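Local structure of carbohydrate esterase family 2 (CE2) (Chaetomium olivicolor, 4XVH) at residues A[43-48]-A[80-85]; A[202-207]-A[244-249]; A[250-255]-A[324-329]. The protein probably removes acetyl groups from xylan and related plant cell-wall polysaccharides, joining a jelly-roll beta-sandwich domain to an SGNH-type esterase domain. All blocks are in the same frame, centred on the assembly; numbering follows the deposited sequence.

Contact 1 of 3, residues A[43-48]-A[80-85]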
ATOM      1  N   SER A  43     -10.938  -4.655   7.085  1.00 20.12           N
ATOM      2  CA  SER A  43     -10.337  -5.598   8.034  1.00 19.96           C
ATOM      3  C   SER A  43      -9.031  -5.009   8.495  1.00 19.66           C
ATOM      4  O   SER A  43      -8.428  -4.207   7.790  1.00 18.37           O
ATOM      5  CB  SER A  43     -10.128  -6.996   7.439  1.00 21.00           C
ATOM      6  OG  SER A  43      -9.168  -7.000   6.410  1.00 20.71           O
ATOM      7  N   VAL A  44      -8.627  -5.390   9.692  1.00 18.33           N
ATOM      8  CA  VAL A  44      -7.435  -4.862  10.303  1.00 19.14           C
ATOM      9  C   VAL A  44      -6.703  -6.011  10.943  1.00 18.68           C
ATOM     10  O   VAL A  44      -7.329  -7.036  11.299  1.00 18.97           O
ATOM     11  CB  VAL A  44      -7.755  -3.792  11.411  1.00 18.30           C
ATOM     12  CG1 VAL A  44      -8.525  -2.597  10.843  1.00 18.22           C
ATOM     13  CG2 VAL A  44      -8.544  -4.456  12.551  1.00 19.74           C
ATOM     14  N   ASP A  45      -5.393  -5.834  11.082  1.00 17.86           N
ATOM     15  CA  ASP A  45      -4.546  -6.654  11.948  1.00 18.92           C
ATOM     16  C   ASP A  45      -4.384  -5.956  13.281  1.00 19.07           C
ATOM     17  O   ASP A  45      -4.009  -4.778  13.298  1.00 19.85           O
ATOM     18  CB  ASP A  45      -3.151  -6.844  11.347  1.00 17.68           C
ATOM     19  CG  ASP A  45      -3.091  -7.912  10.289  1.00 19.16           C
ATOM     20  OD1 ASP A  45      -4.117  -8.586  10.023  1.00 19.33           O
ATOM     21  OD2 ASP A  45      -1.977  -8.110   9.749  1.00 18.84           O
ATOM     22  N   LEU A  46      -4.589  -6.660  14.386  1.00 18.14           N
ATOM     23  CA  LEU A  46      -4.269  -6.090  15.699  1.00 17.31           C
ATOM     24  C   LEU A  46      -3.111  -6.896  16.272  1.00 17.41           C
ATOM     25  O   LEU A  46      -3.245  -8.125  16.454  1.00 17.77           O
ATOM     26  CB  LEU A  46      -5.503  -6.128  16.623  1.00 17.35           C
ATOM     27  CG  LEU A  46      -5.285  -5.555  18.031  1.00 18.95           C
ATOM     28  CD1 LEU A  46      -5.195  -4.029  17.975  1.00 17.56           C
ATOM     29  CD2 LEU A  46      -6.414  -6.014  18.944  1.00 20.57           C
ATOM     30  N   VAL A  47      -1.969  -6.249  16.513  1.00 16.44           N
ATOM     31  CA  VAL A  47      -0.780  -6.963  16.964  1.00 17.52           C
ATOM     32  C   VAL A  47      -0.468  -6.545  18.403  1.00 20.69           C
ATOM     33  O   VAL A  47      -0.266  -5.365  18.685  1.00 20.59           O
ATOM     34  CB  VAL A  47       0.445  -6.706  16.052  1.00 17.33           C
ATOM     35  CG1 VAL A  47       1.721  -7.170  16.741  1.00 16.56           C
ATOM     36  CG2 VAL A  47       0.255  -7.429  14.686  1.00 15.96           C
ATOM     37  N   ILE A  48      -0.475  -7.523  19.306  1.00 20.84           N
ATOM     38  CA  ILE A  48      -0.293  -7.272  20.725  1.00 22.91           C
ATOM     39  C   ILE A  48       1.047  -7.839  21.182  1.00 24.15           C
ATOM     40  O   ILE A  48       1.332  -9.028  20.931  1.00 23.88           O
ATOM     41  CB  ILE A  48      -1.433  -7.927  21.549  1.00 24.72           C
ATOM     42  CG1 ILE A  48      -2.791  -7.522  20.985  1.00 24.37           C
ATOM     43  CG2 ILE A  48      -1.332  -7.554  23.030  1.00 25.51           C
ATOM     44  CD1 ILE A  48      -3.047  -5.966  21.153  1.00 24.03           C
ATOM     45  N   ARG A  80      -3.180  -2.145  12.182  1.00 19.26           N
ATOM     46  CA  ARG A  80      -3.011  -1.751  10.797  1.00 20.02           C
ATOM     47  C   ARG A  80      -4.115  -2.244   9.870  1.00 20.95           C
ATOM     48  O   ARG A  80      -4.527  -3.405   9.968  1.00 18.98           O
ATOM     49  CB  ARG A  80      -1.679  -2.243  10.295  1.00 20.17           C
ATOM     50  CG  ARG A  80      -0.549  -1.298  10.688  1.00 20.63           C
ATOM     51  CD  ARG A  80       0.669  -1.791  10.072  1.00 20.15           C
ATOM     52  NE  ARG A  80       1.903  -1.097  10.450  1.00 20.54           N
ATOM     53  CZ  ARG A  80       2.325   0.059   9.942  1.00 20.92           C
ATOM     54  NH1 ARG A  80       1.561   0.750   9.110  1.00 21.45           N
ATOM     55  NH2 ARG A  80       3.504   0.541  10.303  1.00 21.47           N
ATOM     56  N   ARG A  81      -4.616  -1.376   9.013  1.00 17.36           N
ATOM     57  CA  ARG A  81      -5.609  -1.721   8.038  1.00 18.83           C
ATOM     58  C   ARG A  81      -5.046  -2.703   7.031  1.00 18.11           C
ATOM     59  O   ARG A  81      -4.062  -2.459   6.441  1.00 18.13           O
ATOM     60  CB  ARG A  81      -6.034  -0.499   7.253  1.00 20.67           C
ATOM     61  CG  ARG A  81      -7.434  -0.023   7.450  1.00 22.75           C
ATOM     62  CD  ARG A  81      -7.613   1.326   6.819  1.00 22.72           C
ATOM     63  NE  ARG A  81      -8.229   1.413   5.520  1.00 22.50           N
ATOM     64  CZ  ARG A  81      -9.433   0.992   5.216  1.00 22.74           C
ATOM     65  NH1 ARG A  81     -10.118   0.307   6.072  1.00 22.72           N
ATOM     66  NH2 ARG A  81      -9.909   1.195   4.034  1.00 22.92           N
ATOM     67  N   ARG A  82      -5.774  -3.756   6.786  1.00 16.33           N
ATOM     68  CA  ARG A  82      -5.409  -4.731   5.762  1.00 15.57           C
ATOM     69  C   ARG A  82      -5.953  -4.327   4.382  1.00 17.46           C
ATOM     70  O   ARG A  82      -5.410  -4.738   3.347  1.00 15.83           O
ATOM     71  CB  ARG A  82      -5.996  -6.114   6.117  1.00 16.14           C
ATOM     72  CG  ARG A  82      -5.439  -6.746   7.382  1.00 16.26           C
ATOM     73  CD  ARG A  82      -6.399  -7.766   7.944  1.00 17.60           C
ATOM     74  NE  ARG A  82      -6.703  -8.869   7.030  1.00 17.06           N
ATOM     75  CZ  ARG A  82      -5.943  -9.966   6.883  1.00 19.41           C
ATOM     76  NH1 ARG A  82      -4.826 -10.132   7.590  1.00 17.15           N
ATOM     77  NH2 ARG A  82      -6.323 -10.934   6.041  1.00 20.08           N
ATOM     78  N   SER A  83      -7.066  -3.582   4.390  1.00 16.98           N
ATOM     79  CA  SER A  83      -7.894  -3.392   3.206  1.00 16.95           C
ATOM     80  C   SER A  83      -7.876  -1.963   2.685  1.00 17.24           C
ATOM     81  O   SER A  83      -7.119  -1.117   3.187  1.00 18.13           O
ATOM     82  CB  SER A  83      -9.350  -3.812   3.505  1.00 16.98           C
ATOM     83  OG  SER A  83      -9.861  -3.095   4.620  1.00 16.76           O
ATOM     84  N   GLU A  84      -8.732  -1.666   1.708  1.00 16.41           N
ATOM     85  CA  GLU A  84      -8.558  -0.434   0.927  1.00 17.77           C
ATOM     86  C   GLU A  84      -9.823   0.437   0.890  1.00 19.38           C
ATOM     87  O   GLU A  84     -10.918  -0.031   1.197  1.00 19.25           O
ATOM     88  CB  GLU A  84      -8.128  -0.797  -0.505  1.00 17.48           C
ATOM     89  CG  GLU A  84      -9.276  -1.475  -1.296  1.00 16.85           C
ATOM     90  CD  GLU A  84      -8.863  -1.817  -2.719  1.00 16.94           C
ATOM     91  OE1 GLU A  84      -8.610  -0.863  -3.509  1.00 16.81           O
ATOM     92  OE2 GLU A  84      -8.770  -3.032  -3.025  1.00 16.09           O
ATOM     93  N   PRO A  85      -9.671   1.706   0.503  1.00 20.61           N
ATOM     94  CA  PRO A  85     -10.813   2.623   0.556  1.00 22.66           C
ATOM     95  C   PRO A  85     -12.009   2.182  -0.278  1.00 23.98           C
ATOM     96  O   PRO A  85     -13.144   2.492   0.094  1.00 24.19           O
ATOM     97  CB  PRO A  85     -10.247   3.943   0.003  1.00 23.72           C
ATOM     98  CG  PRO A  85      -8.796   3.750  -0.171  1.00 21.88           C
ATOM     99  CD  PRO A  85      -8.393   2.399   0.275  1.00 19.39           C
TER
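The guanidinium of Arg-82 is gripped along its edge by segment 43-48: Ser-43 OG and Asp-45 OD1 both lie near its plane. Arg-82 NH1 gives a fairly straight bond to Asp-45 OD1 (3.0 Å, 159° at the hydrogen), part of a salt bridge, reaching the syn side of that oxygen, while the carboxylate is turned 46° from the guanidinium. Arg-82 NE makes a weak bond to Ser-43 OG at 3.2 Å. The bend of the arginine at chi3 (60°) sets both donors against segment 43-48. NH2 continues to a salt bridge with Asp-126 and a bond to Ala-136 O, so the buried charge is divided between two carboxylates and a carbonyl; Ser-43 OG also bonds Ala-135 O. The guanidinium of Arg-81 has Ser-83 O above one face, toward the rim, and Pro-85 CA at its edge; its NH1 bonds Asn-42. Ser-83 OG accepts a hydrogen bond from Ser-43 N at 3.1 Å, and Arg-82 N bonds Ser-43 O at 2.9 Å. Asp-45 N bonds Arg-80 O at 2.8 Å, and the reciprocal bond completes a hydrogen-bonded pair. Val-44 and Arg-81 are the adjoining non-hydrogen-bonded pair. Such antiparallel pairing belongs to the beta-sandwich of the N-terminal jelly-roll domain.

Contact 2 of 3, residues A[202-207]-A[244-249]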
ATOM      1  N   SER A 202       7.264  16.469   8.511  1.00 21.85           N
ATOM      2  CA  SER A 202       7.429  15.355   9.448  1.00 26.31           C
ATOM      3  C   SER A 202       7.540  14.023   8.703  1.00 26.04           C
ATOM      4  O   SER A 202       8.058  13.017   9.249  1.00 27.08           O
ATOM      5  CB  SER A 202       6.263  15.309  10.455  1.00 26.67           C
ATOM      6  OG  SER A 202       4.975  15.311   9.828  1.00 24.88           O
ATOM      7  N   TRP A 203       7.092  14.000   7.450  1.00 22.70           N
ATOM      8  CA  TRP A 203       7.168  12.764   6.649  1.00 20.79           C
ATOM      9  C   TRP A 203       7.970  13.067   5.383  1.00 20.62           C
ATOM     10  O   TRP A 203       7.553  13.878   4.549  1.00 19.59           O
ATOM     11  CB  TRP A 203       5.754  12.228   6.300  1.00 17.43           C
ATOM     12  CG  TRP A 203       5.742  10.920   5.478  1.00 17.58           C
ATOM     13  CD1 TRP A 203       5.393  10.784   4.154  1.00 17.06           C
ATOM     14  CD2 TRP A 203       6.084   9.598   5.937  1.00 17.77           C
ATOM     15  NE1 TRP A 203       5.507   9.457   3.763  1.00 17.35           N
ATOM     16  CE2 TRP A 203       5.920   8.710   4.835  1.00 16.15           C
ATOM     17  CE3 TRP A 203       6.508   9.074   7.167  1.00 17.70           C
ATOM     18  CZ2 TRP A 203       6.184   7.343   4.925  1.00 15.00           C
ATOM     19  CZ3 TRP A 203       6.761   7.707   7.261  1.00 15.13           C
ATOM     20  CH2 TRP A 203       6.612   6.856   6.143  1.00 14.35           C
ATOM     21  N   SER A 204       9.118  12.416   5.241  1.00 19.50           N
ATOM     22  CA  SER A 204      10.017  12.726   4.147  1.00 20.08           C
ATOM     23  C   SER A 204      10.692  11.436   3.678  1.00 20.22           C
ATOM     24  O   SER A 204      11.781  11.090   4.158  1.00 21.97           O
ATOM     25  CB  SER A 204      11.070  13.762   4.594  1.00 21.99           C
ATOM     26  OG  SER A 204      11.886  14.144   3.493  1.00 23.85           O
ATOM     27  N   PRO A 205      10.041  10.713   2.756  1.00 19.28           N
ATOM     28  CA  PRO A 205      10.502   9.377   2.389  1.00 19.50           C
ATOM     29  C   PRO A 205      11.919   9.350   1.849  1.00 20.39           C
ATOM     30  O   PRO A 205      12.287  10.168   0.988  1.00 20.22           O
ATOM     31  CB  PRO A 205       9.525   8.953   1.296  1.00 18.88           C
ATOM     32  CG  PRO A 205       8.285   9.711   1.571  1.00 19.23           C
ATOM     33  CD  PRO A 205       8.696  11.018   2.216  1.00 19.24           C
ATOM     34  N   ASP A 206      12.696   8.402   2.360  1.00 19.19           N
ATOM     35  CA  ASP A 206      14.004   8.109   1.812  1.00 20.13           C
ATOM     36  C   ASP A 206      13.869   7.405   0.478  1.00 19.73           C
ATOM     37  O   ASP A 206      14.731   7.530  -0.412  1.00 17.02           O
ATOM     38  CB  ASP A 206      14.793   7.217   2.755  1.00 20.29           C
ATOM     39  CG  ASP A 206      14.906   7.798   4.126  1.00 22.02           C
ATOM     40  OD1 ASP A 206      15.896   8.509   4.372  1.00 23.79           O
ATOM     41  OD2 ASP A 206      14.026   7.527   4.967  1.00 21.81           O
ATOM     42  N   ALA A 207      12.781   6.653   0.363  1.00 18.00           N
ATOM     43  CA  ALA A 207      12.535   5.850  -0.815  1.00 18.48           C
ATOM     44  C   ALA A 207      11.068   5.942  -1.183  1.00 18.75           C
ATOM     45  O   ALA A 207      10.206   5.959  -0.300  1.00 17.24           O
ATOM     46  CB  ALA A 207      12.918   4.390  -0.560  1.00 17.40           C
ATOM     47  N   LYS A 244       9.023  17.290  -6.398  1.00 29.33           N
ATOM     48  CA  LYS A 244       8.697  18.635  -5.913  1.00 32.95           C
ATOM     49  C   LYS A 244       8.641  18.634  -4.378  1.00 31.37           C
ATOM     50  O   LYS A 244       9.010  19.617  -3.723  1.00 31.56           O
ATOM     51  CB  LYS A 244       7.364  19.121  -6.495  1.00 36.41           C
ATOM     52  CG  LYS A 244       7.445  19.541  -7.957  1.00 41.94           C
ATOM     53  CD  LYS A 244       6.115  20.140  -8.459  1.00 46.70           C
ATOM     54  CE  LYS A 244       6.321  21.060  -9.688  1.00 52.41           C
ATOM     55  NZ  LYS A 244       5.524  20.686 -10.908  1.00 54.85           N
ATOM     56  N   HIS A 245       8.188  17.514  -3.803  1.00 28.38           N
ATOM     57  CA  HIS A 245       8.061  17.427  -2.350  1.00 27.66           C
ATOM     58  C   HIS A 245       9.225  16.704  -1.686  1.00 25.16           C
ATOM     59  O   HIS A 245       9.654  17.070  -0.603  1.00 24.17           O
ATOM     60  CB  HIS A 245       6.754  16.733  -1.985  1.00 28.89           C
ATOM     61  CG  HIS A 245       5.548  17.389  -2.583  1.00 32.87           C
ATOM     62  ND1 HIS A 245       5.121  18.645  -2.202  1.00 35.03           N
ATOM     63  CD2 HIS A 245       4.695  16.976  -3.550  1.00 34.25           C
ATOM     64  CE1 HIS A 245       4.046  18.969  -2.896  1.00 36.22           C
ATOM     65  NE2 HIS A 245       3.767  17.976  -3.723  1.00 36.24           N
ATOM     66  N   TYR A 246       9.714  15.655  -2.341  1.00 24.20           N
ATOM     67  CA  TYR A 246      10.765  14.826  -1.777  1.00 23.89           C
ATOM     68  C   TYR A 246      11.954  14.765  -2.736  1.00 23.60           C
ATOM     69  O   TYR A 246      12.235  13.727  -3.325  1.00 22.53           O
ATOM     70  CB  TYR A 246      10.238  13.409  -1.494  1.00 21.18           C
ATOM     71  CG  TYR A 246       8.936  13.347  -0.713  1.00 21.33           C
ATOM     72  CD1 TYR A 246       8.718  14.150   0.411  1.00 22.03           C
ATOM     73  CD2 TYR A 246       7.932  12.462  -1.086  1.00 19.97           C
ATOM     74  CE1 TYR A 246       7.508  14.072   1.134  1.00 20.75           C
ATOM     75  CE2 TYR A 246       6.733  12.389  -0.387  1.00 19.87           C
ATOM     76  CZ  TYR A 246       6.532  13.191   0.725  1.00 19.76           C
ATOM     77  OH  TYR A 246       5.336  13.083   1.419  1.00 18.68           O
ATOM     78  N   PRO A 247      12.644  15.888  -2.907  1.00 26.00           N
ATOM     79  CA  PRO A 247      13.688  15.959  -3.939  1.00 26.82           C
ATOM     80  C   PRO A 247      14.849  14.988  -3.732  1.00 26.91           C
ATOM     81  O   PRO A 247      15.534  14.650  -4.697  1.00 28.37           O
ATOM     82  CB  PRO A 247      14.193  17.401  -3.833  1.00 27.09           C
ATOM     83  CG  PRO A 247      13.841  17.814  -2.461  1.00 26.96           C
ATOM     84  CD  PRO A 247      12.576  17.105  -2.090  1.00 25.89           C
ATOM     85  N   ARG A 248      15.090  14.571  -2.498  1.00 26.26           N
ATOM     86  CA  ARG A 248      16.237  13.705  -2.229  1.00 27.53           C
ATOM     87  C   ARG A 248      15.861  12.217  -2.268  1.00 23.06           C
ATOM     88  O   ARG A 248      16.706  11.365  -2.076  1.00 22.68           O
ATOM     89  CB  ARG A 248      16.845  14.029  -0.862  1.00 31.58           C
ATOM     90  CG  ARG A 248      17.450  15.437  -0.719  1.00 38.36           C
ATOM     91  CD  ARG A 248      17.779  15.742   0.762  1.00 42.79           C
ATOM     92  NE  ARG A 248      16.582  15.808   1.619  1.00 45.62           N
ATOM     93  CZ  ARG A 248      16.133  14.824   2.410  1.00 46.69           C
ATOM     94  NH1 ARG A 248      16.769  13.651   2.480  1.00 47.38           N
ATOM     95  NH2 ARG A 248      15.030  15.011   3.135  1.00 45.79           N
ATOM     96  N   ALA A 249      14.597  11.887  -2.476  1.00 21.00           N
ATOM     97  CA  ALA A 249      14.227  10.467  -2.388  1.00 20.69           C
ATOM     98  C   ALA A 249      14.785   9.671  -3.557  1.00 21.99           C
ATOM     99  O   ALA A 249      14.907  10.206  -4.665  1.00 22.73           O
ATOM    100  CB  ALA A 249      12.704  10.309  -2.354  1.00 19.52           C
TER
HETATM  101  O   HOH W   1       4.780  14.532   3.528  1.00 17.33           O
HETATM  102  O   HOH W   2      11.125  16.371   2.135  1.00 32.07           O
HETATM  103  O   HOH W   3      16.953   9.138  -0.036  1.00 28.15           O
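Leading into Tyr-246, whose ring lies against Pro-205 and has the largest share of this contact, His-245 offers its backbone O to a water that also bonds Ser-204 OG, and sets its CB over the rim of one face of the tyrosine ring. The opposite face of Tyr-246 receives Pro-205 CD, 3.3 Å from the ring centroid and only 8° off the normal, a close CH-pi contact. CG of Tyr-246 stands anti to the carbonyl carbon (chi1 -50°), which carries the ring across to the proline. Tyr-246 OH comes to the edge of the indole, 3.6 Å from Trp-203 CD1, and a second water joins this OH to Trp-203 O. Were Tyr-246 replaced by an alanine, Pro-205 CD would probably lose its aromatic face and that water its phenolic partner. Next, Arg-248 folds back at chi3 (-65°) and brings NH2 to 3.3 Å from Ser-204 OG, while its backbone O shares a third water with Asp-206 O. Ala-249 closes a type I beta turn by bonding its N to Tyr-246 O. Ala-249 CB packs 3.4 Å from Pro-205 O, and its CA makes a CH···O approach to Asp-206 O. The two loops enter strands 207-211 and 250-254 at their N-terminal ends, inside the parallel sheet of the Rossmann-like SGNH-hydrolase domain.

Contact 3 of 3, residues A[250-255]-A[324-329]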
ATOM      1  N   HIS A 250      15.094   8.394  -3.325  1.00 21.52           N
ATOM      2  CA  HIS A 250      15.328   7.474  -4.432  1.00 22.40           C
ATOM      3  C   HIS A 250      14.009   6.831  -4.850  1.00 22.07           C
ATOM      4  O   HIS A 250      13.147   6.561  -4.006  1.00 16.39           O
ATOM      5  CB  HIS A 250      16.343   6.400  -4.057  1.00 21.70           C
ATOM      6  CG  HIS A 250      17.750   6.912  -4.032  1.00 23.95           C
ATOM      7  ND1 HIS A 250      18.729   6.445  -4.880  1.00 23.92           N
ATOM      8  CD2 HIS A 250      18.334   7.873  -3.277  1.00 25.43           C
ATOM      9  CE1 HIS A 250      19.857   7.104  -4.658  1.00 26.22           C
ATOM     10  NE2 HIS A 250      19.648   7.961  -3.675  1.00 26.38           N
ATOM     11  N   PHE A 251      13.856   6.588  -6.152  1.00 17.54           N
ATOM     12  CA  PHE A 251      12.609   6.025  -6.662  1.00 17.33           C
ATOM     13  C   PHE A 251      12.838   4.615  -7.206  1.00 17.70           C
ATOM     14  O   PHE A 251      13.828   4.360  -7.928  1.00 19.18           O
ATOM     15  CB  PHE A 251      12.021   6.955  -7.749  1.00 18.50           C
ATOM     16  CG  PHE A 251      11.498   8.252  -7.187  1.00 19.11           C
ATOM     17  CD1 PHE A 251      12.382   9.246  -6.791  1.00 20.29           C
ATOM     18  CD2 PHE A 251      10.130   8.429  -6.980  1.00 18.78           C
ATOM     19  CE1 PHE A 251      11.932  10.431  -6.252  1.00 21.89           C
ATOM     20  CE2 PHE A 251       9.647   9.596  -6.438  1.00 19.92           C
ATOM     21  CZ  PHE A 251      10.551  10.610  -6.056  1.00 21.59           C
ATOM     22  N   PHE A 252      11.912   3.718  -6.871  1.00 17.13           N
ATOM     23  CA  PHE A 252      11.984   2.310  -7.227  1.00 16.59           C
ATOM     24  C   PHE A 252      10.761   1.957  -8.058  1.00 16.88           C
ATOM     25  O   PHE A 252       9.635   1.873  -7.542  1.00 17.65           O
ATOM     26  CB  PHE A 252      12.116   1.465  -5.948  1.00 16.31           C
ATOM     27  CG  PHE A 252      13.390   1.781  -5.204  1.00 16.69           C
ATOM     28  CD1 PHE A 252      13.434   2.852  -4.308  1.00 16.27           C
ATOM     29  CD2 PHE A 252      14.580   1.134  -5.523  1.00 17.26           C
ATOM     30  CE1 PHE A 252      14.620   3.224  -3.677  1.00 16.29           C
ATOM     31  CE2 PHE A 252      15.798   1.512  -4.866  1.00 17.20           C
ATOM     32  CZ  PHE A 252      15.792   2.548  -3.945  1.00 17.49           C
ATOM     33  N   LEU A 253      11.002   1.770  -9.353  1.00 17.12           N
ATOM     34  CA  LEU A 253       9.953   1.565 -10.350  1.00 17.32           C
ATOM     35  C   LEU A 253       9.871   0.098 -10.755  1.00 18.12           C
ATOM     36  O   LEU A 253      10.814  -0.465 -11.313  1.00 19.19           O
ATOM     37  CB  LEU A 253      10.216   2.446 -11.580  1.00 17.09           C
ATOM     38  CG  LEU A 253      10.532   3.922 -11.296  1.00 17.58           C
ATOM     39  CD1 LEU A 253      10.618   4.761 -12.596  1.00 22.55           C
ATOM     40  CD2 LEU A 253       9.552   4.583 -10.349  1.00 16.88           C
ATOM     41  N   LEU A 254       8.752  -0.529 -10.453  1.00 17.35           N
ATOM     42  CA  LEU A 254       8.621  -1.973 -10.659  1.00 17.54           C
ATOM     43  C   LEU A 254       7.744  -2.311 -11.852  1.00 17.71           C
ATOM     44  O   LEU A 254       6.757  -1.640 -12.114  1.00 16.66           O
ATOM     45  CB  LEU A 254       8.007  -2.657  -9.426  1.00 17.13           C
ATOM     46  CG  LEU A 254       8.864  -2.947  -8.189  1.00 17.42           C
ATOM     47  CD1 LEU A 254       9.299  -1.671  -7.464  1.00 17.34           C
ATOM     48  CD2 LEU A 254       8.069  -3.906  -7.230  1.00 23.28           C
ATOM     49  N   ASN A 255       8.082  -3.392 -12.545  1.00 18.35           N
ATOM     50  CA  ASN A 255       7.183  -3.919 -13.530  1.00 17.93           C
ATOM     51  C   ASN A 255       6.237  -4.922 -12.839  1.00 18.96           C
ATOM     52  O   ASN A 255       6.334  -5.189 -11.624  1.00 17.36           O
ATOM     53  CB  ASN A 255       7.967  -4.555 -14.688  1.00 20.02           C
ATOM     54  CG  ASN A 255       8.951  -5.588 -14.214  1.00 19.36           C
ATOM     55  OD1 ASN A 255       8.921  -5.973 -13.059  1.00 19.61           O
ATOM     56  ND2 ASN A 255       9.830  -6.050 -15.113  1.00 19.86           N
ATOM     57  N   ALA A 324      18.029  -1.093  -0.075  1.00 16.60           N
ATOM     58  CA  ALA A 324      19.207  -1.082   0.799  1.00 17.49           C
ATOM     59  C   ALA A 324      20.449  -0.743  -0.012  1.00 19.77           C
ATOM     60  O   ALA A 324      21.286   0.059   0.437  1.00 20.51           O
ATOM     61  CB  ALA A 324      19.406  -2.455   1.540  1.00 17.65           C
ATOM     62  N   ALA A 325      20.590  -1.370  -1.183  1.00 19.93           N
ATOM     63  CA  ALA A 325      21.799  -1.163  -2.000  1.00 21.51           C
ATOM     64  C   ALA A 325      21.878   0.289  -2.442  1.00 22.29           C
ATOM     65  O   ALA A 325      22.942   0.922  -2.407  1.00 23.00           O
ATOM     66  CB  ALA A 325      21.786  -2.069  -3.213  1.00 22.90           C
ATOM     67  N   ALA A 326      20.736   0.809  -2.881  1.00 21.56           N
ATOM     68  CA  ALA A 326      20.670   2.180  -3.366  1.00 22.79           C
ATOM     69  C   ALA A 326      20.975   3.189  -2.266  1.00 24.43           C
ATOM     70  O   ALA A 326      21.596   4.222  -2.527  1.00 24.22           O
ATOM     71  CB  ALA A 326      19.282   2.472  -3.971  1.00 20.39           C
ATOM     72  N   LEU A 327      20.528   2.898  -1.043  1.00 24.41           N
ATOM     73  CA  LEU A 327      20.581   3.894   0.044  1.00 24.51           C
ATOM     74  C   LEU A 327      21.778   3.703   0.976  1.00 25.05           C
ATOM     75  O   LEU A 327      22.010   4.521   1.860  1.00 25.74           O
ATOM     76  CB  LEU A 327      19.293   3.850   0.862  1.00 25.04           C
ATOM     77  CG  LEU A 327      18.112   4.616   0.232  1.00 27.04           C
ATOM     78  CD1 LEU A 327      17.774   4.095  -1.121  1.00 27.45           C
ATOM     79  CD2 LEU A 327      16.923   4.441   1.040  1.00 27.61           C
ATOM     80  N   GLY A 328      22.515   2.609   0.795  1.00 23.21           N
ATOM     81  CA  GLY A 328      23.635   2.284   1.668  1.00 24.60           C
ATOM     82  C   GLY A 328      23.157   1.756   3.020  1.00 24.68           C
ATOM     83  O   GLY A 328      23.791   1.971   4.041  1.00 25.94           O
ATOM     84  N   TRP A 329      22.015   1.087   3.022  1.00 22.32           N
ATOM     85  CA  TRP A 329      21.467   0.469   4.229  1.00 22.10           C
ATOM     86  C   TRP A 329      21.805  -1.030   4.278  1.00 23.03           C
ATOM     87  O   TRP A 329      21.511  -1.736   5.237  1.00 21.42           O
ATOM     88  CB  TRP A 329      19.953   0.641   4.268  1.00 20.38           C
ATOM     89  CG  TRP A 329      19.417   2.054   4.405  1.00 19.51           C
ATOM     90  CD1 TRP A 329      20.093   3.179   4.748  1.00 21.19           C
ATOM     91  CD2 TRP A 329      18.060   2.449   4.191  1.00 19.53           C
ATOM     92  NE1 TRP A 329      19.225   4.272   4.788  1.00 19.73           N
ATOM     93  CE2 TRP A 329      17.971   3.843   4.455  1.00 19.48           C
ATOM     94  CE3 TRP A 329      16.905   1.760   3.834  1.00 18.27           C
ATOM     95  CZ2 TRP A 329      16.781   4.542   4.350  1.00 19.54           C
ATOM     96  CZ3 TRP A 329      15.703   2.474   3.732  1.00 19.06           C
ATOM     97  CH2 TRP A 329      15.665   3.847   3.976  1.00 19.29           C
ATOM     98  OXT TRP A 329      22.372  -1.569   3.319  1.00 24.01           O
TER
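With CG of Phe-252 anti to its carbonyl carbon (chi1 -63°) and the ring turned to chi2 85°, the phenyl points its CZ corner at the last turn of helix 309-327. Leu-327 likewise holds CG anti to the carbonyl carbon (chi1 -81°), and this brings CD1 back toward the strand. Two methyl groups therefore meet the phenyl at its edge, near the ring plane: Ala-326 CB is 3.5 Å from Phe-252 CZ, and Leu-327 CD1 is 3.8 Å from Phe-252 CZ. The leucine methyl also serves the histidine: Leu-327 CD1 lies 4.0 Å from His-250 CB, as the two side chains run past each other in opposite directions. The imidazole approaches the helix more loosely, and His-250 ND1 is 4.1 Å from Ala-326 CB. That nitrogen has its hydrogen-bonding partner elsewhere, in His-290 NE2, and the phenyl of Phe-252 stacks on the same histidine. Helix 309-327 thus meets strand 250-254 here through apolar packing, with no hydrogen bond between the two segments, while His-250 ND1 spends its hydrogen bond on strand 289-292.

Along the chain the three contacts come in series. Contact 1 belongs to the N-terminal beta-sandwich domain, where it pairs strands 44-48 and 73-81; contacts 2 and 3 belong to the esterase domain. The centre of contact 1 is about 25 Å from that of contact 2 and about 26 Å from that of contact 3, which lies across the centre of the chain. Contacts 2 and 3 are about 13 Å apart between centres and touch: Asp-206 O probably accepts from His-250 N, Ala-207 CB packs on Phe-252, and Asp-206 CB meets Leu-327 and Trp-329. Contact 1 thus belongs to the fold of one domain, while contacts 2 and 3 form one continuous patch of the other, joining adjacent parallel strands to the C-terminal helix 309-327.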